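Local coordinates for protein SusD homolog (Bacteroides thetaiotaomicron, PDB 4MRU) that probably binds mucin O-glycans at the cell surface, as a SusD-like outer-membrane lipoprotein with a TPR-like helical fold, at residues A[85-90]-A[116-121]. Sequence-based numbering, arbitrary orientation.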
loop_
_atom_site.group_PDB
_atom_site.type_symbol
_atom_site.label_atom_id
_atom_site.label_comp_id
_atom_site.label_asym_id
_atom_site.label_seq_id
_atom_site.Cartn_x
_atom_site.Cartn_y
_atom_site.Cartn_z
ATOM N N ASP A 85 17.032 5.673 0.876
ATOM C CA ASP A 85 16.599 6.654 1.898
ATOM C C ASP A 85 15.781 6.043 3.044
ATOM O O ASP A 85 16.003 6.377 4.215
ATOM C CB ASP A 85 15.823 7.807 1.244
ATOM C CG ASP A 85 16.696 8.627 0.301
ATOM O OD1 ASP A 85 17.924 8.448 0.302
ATOM O OD2 ASP A 85 16.150 9.418 -0.487
ATOM N N VAL A 86 14.852 5.153 2.726
ATOM C CA VAL A 86 14.095 4.484 3.776
ATOM C C VAL A 86 15.022 3.741 4.735
ATOM O O VAL A 86 14.922 3.909 5.924
ATOM C CB VAL A 86 13.036 3.515 3.224
ATOM C CG1 VAL A 86 12.307 2.845 4.353
ATOM C CG2 VAL A 86 12.006 4.281 2.411
ATOM N N ILE A 87 15.933 2.935 4.193
ATOM C CA ILE A 87 16.824 2.154 5.012
ATOM C C ILE A 87 17.808 3.047 5.768
ATOM O O ILE A 87 17.957 2.869 6.967
ATOM C CB ILE A 87 17.558 1.093 4.155
ATOM C CG1 ILE A 87 16.557 0.016 3.734
ATOM C CG2 ILE A 87 18.717 0.495 4.931
ATOM C CD1 ILE A 87 17.040 -0.955 2.673
ATOM N N SER A 88 18.434 4.030 5.114
ATOM C CA SER A 88 19.460 4.822 5.782
ATOM C C SER A 88 18.856 5.741 6.838
ATOM O O SER A 88 19.550 6.167 7.767
ATOM C CB SER A 88 20.246 5.637 4.769
ATOM O OG SER A 88 19.423 6.620 4.205
ATOM N N GLU A 89 17.580 6.069 6.697
ATOM C CA GLU A 89 16.928 6.906 7.718
ATOM C C GLU A 89 16.351 6.091 8.867
ATOM O O GLU A 89 16.225 6.602 9.980
ATOM C CB GLU A 89 15.855 7.743 7.091
ATOM C CG GLU A 89 16.432 8.822 6.192
ATOM C CD GLU A 89 15.384 9.686 5.510
ATOM O OE1 GLU A 89 14.279 9.830 6.063
ATOM O OE2 GLU A 89 15.686 10.239 4.418
ATOM N N THR A 90 15.973 4.848 8.593
ATOM C CA THR A 90 15.357 4.014 9.615
ATOM C C THR A 90 16.381 3.602 10.669
ATOM O O THR A 90 16.129 3.736 11.879
ATOM C CB THR A 90 14.667 2.762 9.025
ATOM O OG1 THR A 90 13.556 3.170 8.213
ATOM C CG2 THR A 90 14.146 1.884 10.118
ATOM N N THR A 116 6.897 -2.506 10.409
ATOM C CA THR A 116 5.902 -1.803 9.616
ATOM C C THR A 116 6.550 -1.060 8.420
ATOM O O THR A 116 6.039 -1.087 7.321
ATOM C CB THR A 116 5.109 -0.829 10.522
ATOM O OG1 THR A 116 4.532 -1.557 11.611
ATOM C CG2 THR A 116 4.025 -0.095 9.743
ATOM N N ILE A 117 7.667 -0.379 8.655
ATOM C CA ILE A 117 8.388 0.334 7.607
ATOM C C ILE A 117 8.876 -0.637 6.538
ATOM O O ILE A 117 8.697 -0.438 5.338
ATOM C CB ILE A 117 9.624 1.053 8.190
ATOM C CG1 ILE A 117 9.187 2.190 9.076
ATOM C CG2 ILE A 117 10.511 1.591 7.071
ATOM C CD1 ILE A 117 10.253 2.686 10.046
HETATM N N MSE A 118 9.508 -1.708 7.006
HETATM C CA MSE A 118 10.233 -2.571 6.102
HETATM C C MSE A 118 9.369 -3.624 5.419
HETATM O O MSE A 118 9.788 -4.192 4.398
HETATM C CB MSE A 118 11.335 -3.276 6.875
HETATM C CG MSE A 118 12.405 -2.306 7.378
HETATM SE SE MSE A 118 13.272 -1.349 5.867
HETATM C CE MSE A 118 14.130 0.130 6.864
ATOM N N GLN A 119 8.187 -3.917 5.950
ATOM C CA GLN A 119 7.244 -4.782 5.220
ATOM C C GLN A 119 6.989 -4.206 3.816
ATOM O O GLN A 119 6.947 -4.932 2.804
ATOM C CB GLN A 119 5.932 -4.973 6.003
ATOM C CG GLN A 119 4.796 -5.702 5.262
ATOM C CD GLN A 119 3.778 -4.713 4.737
ATOM O OE1 GLN A 119 2.990 -4.162 5.501
ATOM N NE2 GLN A 119 3.810 -4.447 3.441
ATOM N N ARG A 120 6.870 -2.895 3.737
ATOM C CA ARG A 120 6.614 -2.219 2.479
ATOM C C ARG A 120 7.839 -2.359 1.566
ATOM O O ARG A 120 7.718 -2.625 0.367
ATOM C CB ARG A 120 6.289 -0.756 2.696
ATOM C CG ARG A 120 4.899 -0.474 3.255
ATOM C CD ARG A 120 4.852 0.788 4.070
ATOM N NE ARG A 120 5.470 1.932 3.373
ATOM C CZ ARG A 120 4.838 2.685 2.475
ATOM N NH1 ARG A 120 3.587 2.402 2.101
ATOM N NH2 ARG A 120 5.476 3.665 1.903
ATOM N N VAL A 121 9.019 -2.170 2.127
ATOM C CA VAL A 121 10.232 -2.199 1.323
ATOM C C VAL A 121 10.503 -3.581 0.733
ATOM O O VAL A 121 10.820 -3.697 -0.436
ATOM C CB VAL A 121 11.450 -1.716 2.145
ATOM C CG1 VAL A 121 12.719 -1.736 1.328
ATOM C CG2 VAL A 121 11.177 -0.294 2.665
#
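The selenomethyl end of M118 (a selenomethionine) is the main bump of this interface, and V86, I87 and T90 on the facing helix form the hollow that takes it. Its chain bends at chi2 (-60°), which carries CE across to the backbone of the facing helix, 3.8 Å from CA of I87. T90 meets the same methyl tip to tip, its CB and OG1 each 3.4 Å from M118 CE, a tight fit, with CG2 close by. I87 crosses M118 at about a right angle, laying CG1 beside both SE and CE. One turn of helix away from T90, a chi1 of 179° points CG1 of V86 into the notch between I117 and V121, 3.5 Å from I117 CG2 and 3.7 Å from V121 CG2. I117 in turn offers CG2 and CD1 to T90.

The hydroxyl of T90 bonds back to its own helix, OG1 donating to V86 O at 2.8 Å, while T90 N reaches that carbonyl from the opposite face. Replacing T90 by alanine would remove OG1 and CG2, and is likely to leave V86 O with one donor fewer and the M118 methyl less closely covered. Segments 85-90 and 116-121 run nearly antiparallel (160°) on consecutive helices 81-100 and 104-125, a helical hairpin consistent with the TPR-like fold, and L31 of helix 24-32 touches T90 and I117. Cohesion between the segments is van der Waals packing of mostly apolar groups.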